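Local coordinates for protein amidase, hydantoinase/carbamoylase family (Paraburkholderia phymatum, PDB 6C0D) that probably hydrolyses N-carbamoyl-L-amino acids to the free amino acids, working as a zinc-binding homodimer of the peptidase M20 family, at residues A[56-61]-A[71-76]; A[218-223]-A[304-309]; A[227-232]-A[240-245]. All coordinates share one frame; numbering follows the deposited sequence. Where two conformers were deposited one is given.

Contact 1: residues A[56-61]-A[71-76]; sequences GRMTDA and GTVFGR. With EDO (1,2-ethanediol), chain L.
Met-58 reaches from helix 45-60 onto the strand at 73-76 and carries this contact almost alone, with Gly-75 and Val-73 as the surface it lies on. Its sulfur rests against the strand backbone: SD is 3.5 Å from N of Gly-75 and 3.6 Å from CA of the same residue. The methyl group goes a step back along the strand, where Met-58 CE and Val-73 CG1 are 3.9 Å apart. The chain is straight beyond CG (chi2 177°, chi3 176°), which carries SD clear of the helix and lays the thioether across the peptide joining Phe-74 to Gly-75. Gly-75 has no side chain, and that is why the helix can come in so low: CA of Met-58 and CA of Gly-75 are only 5.8 Å apart. Helix and strand run nearly parallel here, their local axes 6° apart. Val-73 offers CG1 to the methionine and also packs on Leu-54 and Ala-55 one turn earlier in the helix, while Leu-109 and Val-128 close in on Met-58. The side chain of Val-73 is about 10 Å from that of the zinc ligand His-89, so this is the buried core of the zinc-binding domain. Next to Met-58 but turned away from the strand, Arg-57 forms a long, weak salt bridge with Asp-60 and another, through NE, with Asp-24. Between the segments there is only van der Waals packing, a thioether on a peptide and a valine methyl; without a directional bond, the fit rests on shape, the bare glycine backbone receiving the sulfur.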
loop_
_atom_site.group_PDB
_atom_site.type_symbol
_atom_site.label_atom_id
_atom_site.label_comp_id
_atom_site.label_asym_id
_atom_site.label_seq_id
_atom_site.Cartn_x
_atom_site.Cartn_y
_atom_site.Cartn_z
ATOM N N GLY A 56 16.505 33.326 -29.635
ATOM C CA GLY A 56 17.598 33.811 -30.462
ATOM C C GLY A 56 17.827 32.948 -31.689
ATOM O O GLY A 56 18.090 33.463 -32.779
ATOM N N ARG A 57 17.734 31.624 -31.526
ATOM C CA ARG A 57 17.887 30.722 -32.667
ATOM C C ARG A 57 16.762 30.919 -33.677
ATOM O O ARG A 57 16.990 30.844 -34.892
ATOM C CB ARG A 57 17.921 29.257 -32.209
ATOM C CG ARG A 57 19.154 28.880 -31.393
ATOM C CD ARG A 57 20.439 29.119 -32.211
ATOM N NE ARG A 57 20.740 28.014 -33.125
ATOM C CZ ARG A 57 21.299 28.166 -34.322
ATOM N NH1 ARG A 57 21.594 29.383 -34.777
ATOM N NH2 ARG A 57 21.556 27.104 -35.071
ATOM N N MET A 58 15.532 31.123 -33.191
ATOM C CA MET A 58 14.427 31.422 -34.094
ATOM C C MET A 58 14.676 32.719 -34.843
ATOM O O MET A 58 14.385 32.823 -36.042
ATOM C CB MET A 58 13.119 31.512 -33.313
ATOM C CG MET A 58 12.680 30.183 -32.691
ATOM S SD MET A 58 11.169 30.446 -31.726
ATOM C CE MET A 58 10.759 28.794 -31.193
ATOM N N THR A 59 15.190 33.731 -34.140
ATOM C CA THR A 59 15.512 34.988 -34.795
ATOM C C THR A 59 16.588 34.782 -35.851
ATOM O O THR A 59 16.459 35.270 -36.978
ATOM C CB THR A 59 15.947 36.020 -33.758
ATOM O OG1 THR A 59 14.848 36.275 -32.875
ATOM C CG2 THR A 59 16.374 37.313 -34.443
ATOM N N ASP A 60 17.646 34.031 -35.506
ATOM C CA ASP A 60 18.689 33.704 -36.476
ATOM C C ASP A 60 18.102 33.059 -37.719
ATOM O O ASP A 60 18.594 33.267 -38.832
ATOM C CB ASP A 60 19.724 32.747 -35.873
ATOM C CG ASP A 60 20.531 33.363 -34.742
ATOM O OD1 ASP A 60 20.612 34.603 -34.657
ATOM O OD2 ASP A 60 21.092 32.578 -33.945
ATOM N N ALA A 61 17.066 32.248 -37.545
ATOM C CA ALA A 61 16.430 31.572 -38.666
ATOM C C ALA A 61 15.540 32.497 -39.487
ATOM O O ALA A 61 15.006 32.058 -40.509
ATOM C CB ALA A 61 15.587 30.390 -38.172
ATOM N N GLY A 71 5.132 32.536 -21.131
ATOM C CA GLY A 71 6.380 31.810 -21.225
ATOM C C GLY A 71 6.516 30.924 -22.443
ATOM O O GLY A 71 7.526 30.220 -22.566
ATOM N N THR A 72 5.536 30.924 -23.343
ATOM C CA THR A 72 5.696 30.204 -24.598
ATOM C C THR A 72 6.743 30.909 -25.454
ATOM O O THR A 72 6.810 32.141 -25.482
ATOM C CB THR A 72 4.352 30.129 -25.331
ATOM O OG1 THR A 72 3.506 29.178 -24.671
ATOM C CG2 THR A 72 4.522 29.747 -26.810
ATOM N N VAL A 73 7.594 30.137 -26.123
ATOM C CA VAL A 73 8.483 30.703 -27.131
ATOM C C VAL A 73 7.805 30.478 -28.468
ATOM O O VAL A 73 7.502 29.330 -28.827
ATOM C CB VAL A 73 9.887 30.074 -27.112
ATOM C CG1 VAL A 73 10.849 30.962 -27.916
ATOM C CG2 VAL A 73 10.388 29.915 -25.691
ATOM N N PHE A 74 7.543 31.561 -29.195
ATOM C CA PHE A 74 6.862 31.455 -30.476
ATOM C C PHE A 74 7.638 32.238 -31.523
ATOM O O PHE A 74 7.894 33.435 -31.345
ATOM C CB PHE A 74 5.416 31.957 -30.385
ATOM C CG PHE A 74 4.553 31.469 -31.519
ATOM C CD1 PHE A 74 3.934 30.226 -31.450
ATOM C CD2 PHE A 74 4.402 32.230 -32.674
ATOM C CE1 PHE A 74 3.157 29.758 -32.511
ATOM C CE2 PHE A 74 3.622 31.766 -33.741
ATOM C CZ PHE A 74 3.005 30.530 -33.656
ATOM N N GLY A 75 8.007 31.560 -32.604
ATOM C CA GLY A 75 8.668 32.183 -33.728
ATOM C C GLY A 75 7.718 32.192 -34.907
ATOM O O GLY A 75 7.440 31.140 -35.499
ATOM N N ARG A 76 7.185 33.368 -35.227
ATOM C CA ARG A 76 6.186 33.510 -36.280
ATOM C C ARG A 76 6.893 33.789 -37.601
ATOM O O ARG A 76 7.786 34.638 -37.667
ATOM C CB ARG A 76 5.226 34.648 -35.940
ATOM C CG ARG A 76 3.980 34.792 -36.833
ATOM C CD ARG A 76 3.160 35.977 -36.316
ATOM N NE ARG A 76 1.868 36.166 -36.985
ATOM C CZ ARG A 76 1.677 36.988 -38.017
ATOM N NH1 ARG A 76 2.704 37.663 -38.522
ATOM N NH2 ARG A 76 0.463 37.136 -38.547
HETATM C C1 EDO L . 21.749 28.436 -39.554
HETATM O O1 EDO L . 22.291 28.344 -38.223
HETATM C C2 EDO L . 20.643 29.493 -39.664
HETATM O O2 EDO L . 20.381 30.110 -38.394
#

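Contact 2: residues A[218-223]-A[304-309]; sequences GIREFQ and AMENAL
Arg-220 and Glu-306 make the polar half of this contact, a salt bridge from strand 210-227 to helix 299-317. NE of Arg-220 donates to OE1 of Glu-306 over 2.9 Å, in a distinctly bent bond (135° at the hydrogen). The oxygen lies in the guanidinium plane, at its edge, but the donor meets it from above the carboxylate plane. Glu-306 was modelled in two conformers, so these details belong to the one given. In that conformer a water makes a second link, accepting from Arg-220 NH2 at 3.0 Å and donating to Glu-306 OE2 at 2.7 Å. The same OE1 sits 3.5 Å from CZ of Phe-222, at the ring edge, with the carboxylate nearly perpendicular to the ring. Leu-309, one turn further along the helix, puts CD2 over a face of that ring, 4.0 Å from its centroid, in a CH-pi contact offset toward CD2 of the ring.

Behind this first shell, the bend of Arg-220 at chi2 (-66°) swings the guanidinium back along its own strand, where NH1 donates to O of Ile-219 at 3.1 Å. Its NH2 also pairs with Glu-334, so two carboxylates share the arginine and its rotation is well restrained.

Helix and strand run almost parallel, 16° apart, with the helix lying along the strand on one face of the sheet. Phe-294 of strand 283-296 and Leu-326 of strand 323-328 also touch Phe-222, and Phe-251 of helix 244-262 packs on Leu-309. The apolar half thus lies where two helices cover the sheet, as in the smaller, dimerisation domain of M20 enzymes, away from the zinc site.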
loop_
_atom_site.group_PDB
_atom_site.type_symbol
_atom_site.label_atom_id
_atom_site.label_comp_id
_atom_site.label_asym_id
_atom_site.label_seq_id
_atom_site.Cartn_x
_atom_site.Cartn_y
_atom_site.Cartn_z
ATOM N N GLY A 218 -8.181 8.623 -25.036
ATOM C CA GLY A 218 -8.871 9.155 -23.880
ATOM C C GLY A 218 -8.456 8.420 -22.613
ATOM O O GLY A 218 -7.850 7.348 -22.675
ATOM N N ILE A 219 -8.775 9.013 -21.460
ATOM C CA ILE A 219 -8.318 8.509 -20.156
ATOM C C ILE A 219 -9.468 8.528 -19.152
ATOM O O ILE A 219 -10.275 9.466 -19.133
ATOM C CB ILE A 219 -7.133 9.342 -19.614
ATOM C CG1 ILE A 219 -5.992 9.390 -20.654
ATOM C CG2 ILE A 219 -6.592 8.718 -18.302
ATOM C CD1 ILE A 219 -4.879 10.388 -20.340
ATOM N N ARG A 220 -9.526 7.494 -18.293
ATOM C CA ARG A 220 -10.380 7.499 -17.114
ATOM C C ARG A 220 -9.548 7.089 -15.908
ATOM O O ARG A 220 -8.661 6.234 -16.022
ATOM C CB ARG A 220 -11.568 6.539 -17.253
ATOM C CG ARG A 220 -12.602 6.987 -18.266
ATOM C CD ARG A 220 -13.300 8.277 -17.819
ATOM N NE ARG A 220 -14.405 8.603 -18.721
ATOM C CZ ARG A 220 -14.265 9.195 -19.910
ATOM N NH1 ARG A 220 -13.068 9.579 -20.356
ATOM N NH2 ARG A 220 -15.335 9.417 -20.651
ATOM N N GLU A 221 -9.831 7.716 -14.765
ATOM C CA GLU A 221 -9.205 7.350 -13.498
ATOM C C GLU A 221 -10.279 7.222 -12.432
ATOM O O GLU A 221 -11.227 8.009 -12.406
ATOM C CB GLU A 221 -8.161 8.390 -13.086
ATOM C CG GLU A 221 -6.920 8.316 -13.996
ATOM C CD GLU A 221 -5.897 9.386 -13.704
ATOM O OE1 GLU A 221 -6.268 10.449 -13.166
ATOM O OE2 GLU A 221 -4.718 9.161 -14.012
ATOM N N PHE A 222 -10.129 6.221 -11.561
ATOM C CA PHE A 222 -11.075 5.983 -10.483
ATOM C C PHE A 222 -10.324 5.536 -9.242
ATOM O O PHE A 222 -9.257 4.917 -9.332
ATOM C CB PHE A 222 -12.085 4.887 -10.830
ATOM C CG PHE A 222 -13.034 5.262 -11.933
ATOM C CD1 PHE A 222 -14.258 5.844 -11.636
ATOM C CD2 PHE A 222 -12.721 4.990 -13.255
ATOM C CE1 PHE A 222 -15.143 6.182 -12.644
ATOM C CE2 PHE A 222 -13.603 5.347 -14.281
ATOM C CZ PHE A 222 -14.819 5.929 -13.965
ATOM N N GLN A 223 -10.902 5.842 -8.087
ATOM C CA GLN A 223 -10.582 5.123 -6.865
ATOM C C GLN A 223 -11.712 4.153 -6.590
ATOM O O GLN A 223 -12.890 4.473 -6.779
ATOM C CB GLN A 223 -10.438 6.051 -5.661
ATOM C CG GLN A 223 -9.211 6.913 -5.625
ATOM C CD GLN A 223 -9.087 7.622 -4.293
ATOM O OE1 GLN A 223 -9.789 7.286 -3.335
ATOM N NE2 GLN A 223 -8.202 8.605 -4.222
ATOM N N ALA A 304 -17.876 2.136 -22.792
ATOM C CA ALA A 304 -18.353 0.807 -22.412
ATOM C C ALA A 304 -17.541 0.248 -21.253
ATOM O O ALA A 304 -18.087 -0.476 -20.406
ATOM C CB ALA A 304 -18.282 -0.159 -23.599
ATOM N N MET A 305 -16.244 0.571 -21.193
ATOM C CA MET A 305 -15.423 0.131 -20.067
ATOM C C MET A 305 -15.877 0.797 -18.778
ATOM O O MET A 305 -16.002 0.140 -17.736
ATOM C CB MET A 305 -13.949 0.430 -20.355
ATOM C CG MET A 305 -13.361 -0.475 -21.443
ATOM S SD MET A 305 -11.743 0.084 -22.021
ATOM C CE MET A 305 -10.727 -0.471 -20.636
ATOM N N GLU A 306 -16.149 2.104 -18.832
ATOM C CA GLU A 306 -16.678 2.797 -17.663
ATOM C C GLU A 306 -18.013 2.201 -17.230
ATOM O O GLU A 306 -18.247 1.952 -16.035
ATOM C CB GLU A 306 -16.818 4.289 -17.979
ATOM C CG GLU A 306 -17.352 5.129 -16.843
ATOM C CD GLU A 306 -17.222 6.611 -17.142
ATOM O OE1 GLU A 306 -16.126 7.171 -16.935
ATOM O OE2 GLU A 306 -18.210 7.206 -17.618
ATOM N N ASN A 307 -18.910 1.962 -18.192
ATOM C CA ASN A 307 -20.203 1.373 -17.851
ATOM C C ASN A 307 -20.042 -0.022 -17.255
ATOM O O ASN A 307 -20.797 -0.406 -16.349
ATOM C CB ASN A 307 -21.100 1.325 -19.085
ATOM C CG ASN A 307 -21.425 2.715 -19.612
ATOM O OD1 ASN A 307 -21.428 3.683 -18.851
ATOM N ND2 ASN A 307 -21.688 2.821 -20.912
ATOM N N ALA A 308 -19.094 -0.805 -17.777
ATOM C CA ALA A 308 -18.846 -2.147 -17.251
ATOM C C ALA A 308 -18.329 -2.085 -15.819
ATOM O O ALA A 308 -18.708 -2.908 -14.967
ATOM C CB ALA A 308 -17.839 -2.885 -18.145
ATOM N N LEU A 309 -17.476 -1.106 -15.532
ATOM C CA LEU A 309 -16.962 -0.955 -14.171
ATOM C C LEU A 309 -18.074 -0.571 -13.206
ATOM O O LEU A 309 -18.181 -1.137 -12.114
ATOM C CB LEU A 309 -15.841 0.087 -14.158
ATOM C CG LEU A 309 -15.179 0.424 -12.821
ATOM C CD1 LEU A 309 -14.427 -0.790 -12.228
ATOM C CD2 LEU A 309 -14.218 1.571 -13.033
HETATM O O HOH W 1 -17.872 9.440 -19.084
#

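Contact 3: residues A[227-232]-A[240-245]; sequences IGQRNH and IRRDAG
Gln-229 and Arg-242 lie across one another at the surface, and their backbones are joined as well. Taking Gln-229 outward from the chain, CB packs on the aliphatic part of the arginine, 3.8 Å from Arg-242 CD. With CG anti to the backbone N (chi1 179°) and an extended chain beyond, the terminal amide stays over that same methylene: the carbon CD of Gln-229 is 4.0 Å from CD of Arg-242, and OE1 is little closer. The amide and guanidinium planes are tilted by only 22°. At the tip, NE2 turns back to its own segment and donates to Asn-231 OD1 at 3.0 Å, which holds the amide's rotation. Beneath this, N of Gln-229 donates to O of Arg-242 over 3.0 Å in a nearly straight bond within the carbonyl plane, and CA of Gly-228 adds a C-H...O contact to that oxygen at 3.4 Å. A water ties together Gln-229 O, Asn-231 OD1 and Arg-242 N.

The second segment then turns into helix 244-262, with Asp-243 at the N-cap, its OD1 accepting weakly from Gly-245 N and also from Ala-246 N. Backbone bonds from Gly-228, Asn-231 and Ala-244 all run to strand 283-296, which thus borders both segments. Arg-241, held by carbonyls of Ala-233 and Thr-236, hydrogen-bonds through NH1 to Thr-270 OG1 of the second subunit, so this turn takes part in the dimer interface.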
loop_
_atom_site.group_PDB
_atom_site.type_symbol
_atom_site.label_atom_id
_atom_site.label_comp_id
_atom_site.label_asym_id
_atom_site.label_seq_id
_atom_site.Cartn_x
_atom_site.Cartn_y
_atom_site.Cartn_z
ATOM N N ILE A 227 -15.158 -1.509 1.905
ATOM C CA ILE A 227 -15.439 -1.263 3.310
ATOM C C ILE A 227 -15.887 -2.576 3.913
ATOM O O ILE A 227 -16.991 -3.057 3.624
ATOM C CB ILE A 227 -16.498 -0.174 3.518
ATOM C CG1 ILE A 227 -16.040 1.169 2.915
ATOM C CG2 ILE A 227 -16.757 -0.004 5.002
ATOM C CD1 ILE A 227 -16.368 1.331 1.443
ATOM N N GLY A 228 -15.030 -3.156 4.746
ATOM C CA GLY A 228 -15.344 -4.375 5.444
ATOM C C GLY A 228 -15.272 -4.161 6.945
ATOM O O GLY A 228 -15.827 -3.184 7.456
ATOM N N GLN A 229 -14.589 -5.056 7.658
ATOM C CA GLN A 229 -14.526 -4.985 9.109
ATOM C C GLN A 229 -13.140 -5.414 9.577
ATOM O O GLN A 229 -12.648 -6.462 9.161
ATOM C CB GLN A 229 -15.600 -5.882 9.718
ATOM C CG GLN A 229 -15.635 -5.938 11.210
ATOM C CD GLN A 229 -16.745 -6.846 11.674
ATOM O OE1 GLN A 229 -17.908 -6.454 11.680
ATOM N NE2 GLN A 229 -16.399 -8.082 12.022
ATOM N N ARG A 230 -12.515 -4.590 10.413
ATOM C CA ARG A 230 -11.252 -4.960 11.041
ATOM C C ARG A 230 -11.477 -6.134 11.983
ATOM O O ARG A 230 -12.510 -6.208 12.651
ATOM C CB ARG A 230 -10.695 -3.778 11.836
ATOM C CG ARG A 230 -9.451 -3.151 11.303
ATOM C CD ARG A 230 -8.998 -2.007 12.205
ATOM N NE ARG A 230 -8.626 -0.835 11.416
ATOM C CZ ARG A 230 -7.907 0.176 11.884
ATOM N NH1 ARG A 230 -7.602 1.197 11.094
ATOM N NH2 ARG A 230 -7.482 0.154 13.142
ATOM N N ASN A 231 -10.495 -7.033 12.071
ATOM C CA ASN A 231 -10.588 -8.164 12.994
ATOM C C ASN A 231 -9.183 -8.650 13.323
ATOM O O ASN A 231 -8.226 -8.413 12.583
ATOM C CB ASN A 231 -11.389 -9.340 12.415
ATOM C CG ASN A 231 -12.885 -9.245 12.655
ATOM O OD1 ASN A 231 -13.668 -9.211 11.699
ATOM N ND2 ASN A 231 -13.300 -9.275 13.929
ATOM N N HIS A 232 -9.076 -9.338 14.452
ATOM C CA HIS A 232 -7.818 -9.963 14.837
ATOM C C HIS A 232 -7.538 -11.128 13.889
ATOM O O HIS A 232 -8.381 -12.017 13.732
ATOM C CB HIS A 232 -7.933 -10.426 16.289
ATOM C CG HIS A 232 -6.654 -10.940 16.878
ATOM N ND1 HIS A 232 -5.980 -12.027 16.363
ATOM C CD2 HIS A 232 -5.949 -10.542 17.966
ATOM C CE1 HIS A 232 -4.898 -12.258 17.089
ATOM N NE2 HIS A 232 -4.853 -11.370 18.068
ATOM N N ILE A 240 -16.266 -15.962 9.181
ATOM C CA ILE A 240 -17.004 -14.770 9.585
ATOM C C ILE A 240 -16.271 -13.484 9.210
ATOM O O ILE A 240 -16.666 -12.399 9.652
ATOM C CB ILE A 240 -17.355 -14.800 11.082
ATOM C CG1 ILE A 240 -16.103 -14.701 11.952
ATOM C CG2 ILE A 240 -18.153 -16.074 11.415
ATOM C CD1 ILE A 240 -16.380 -14.710 13.449
ATOM N N ARG A 241 -15.256 -13.566 8.352
ATOM C CA ARG A 241 -14.468 -12.384 8.023
ATOM C C ARG A 241 -15.138 -11.509 6.976
ATOM O O ARG A 241 -15.913 -11.974 6.142
ATOM C CB ARG A 241 -13.084 -12.785 7.509
ATOM C CG ARG A 241 -12.226 -13.295 8.641
ATOM C CD ARG A 241 -10.840 -13.665 8.155
ATOM N NE ARG A 241 -10.101 -14.174 9.311
ATOM C CZ ARG A 241 -8.786 -14.227 9.375
ATOM N NH1 ARG A 241 -8.064 -13.816 8.329
ATOM N NH2 ARG A 241 -8.206 -14.718 10.481
ATOM N N ARG A 242 -14.791 -10.227 7.023
ATOM C CA ARG A 242 -15.173 -9.238 6.022
ATOM C C ARG A 242 -13.887 -8.500 5.648
ATOM O O ARG A 242 -13.710 -7.323 5.950
ATOM C CB ARG A 242 -16.241 -8.291 6.557
ATOM C CG ARG A 242 -17.528 -9.010 6.991
ATOM C CD ARG A 242 -18.085 -8.397 8.251
ATOM N NE ARG A 242 -19.430 -8.880 8.547
ATOM C CZ ARG A 242 -20.530 -8.328 8.048
ATOM N NH1 ARG A 242 -20.417 -7.290 7.237
ATOM N NH2 ARG A 242 -21.733 -8.809 8.365
ATOM N N ASP A 243 -12.972 -9.236 5.023
ATOM C CA ASP A 243 -11.626 -8.758 4.729
ATOM C C ASP A 243 -11.675 -7.835 3.511
ATOM O O ASP A 243 -11.908 -8.282 2.387
ATOM C CB ASP A 243 -10.720 -9.970 4.510
ATOM C CG ASP A 243 -9.264 -9.610 4.305
ATOM O OD1 ASP A 243 -8.961 -8.582 3.640
ATOM O OD2 ASP A 243 -8.424 -10.436 4.748
ATOM N N ALA A 244 -11.443 -6.540 3.731
ATOM C CA ALA A 244 -11.552 -5.585 2.630
ATOM C C ALA A 244 -10.464 -5.799 1.585
ATOM O O ALA A 244 -10.674 -5.492 0.401
ATOM C CB ALA A 244 -11.473 -4.157 3.166
ATOM N N GLY A 245 -9.285 -6.257 2.001
ATOM C CA GLY A 245 -8.222 -6.502 1.029
ATOM C C GLY A 245 -8.491 -7.719 0.167
ATOM O O GLY A 245 -8.137 -7.747 -1.013
HETATM O O HOH W 2 -13.142 -9.217 8.961
#

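From the N terminus, contact 1 comes first: it closes a short loop in which helix 45-60 leads through strand 64-67 to strand 73-76, inside the zinc-binding part of the chain. The chain builds more of that domain before strand 210-227 opens contact 2, which closes some 80 residues later on helix 299-317, and returns to it afterwards. Contact 3 is nested within that loop, a tight return from the end of the same strand to the start of helix 244-262. Contacts 2 and 3 adjoin in sequence and both reach the second subunit; contact 1 lies across the chain's centre, its own centre about 61 Å from that of contact 3.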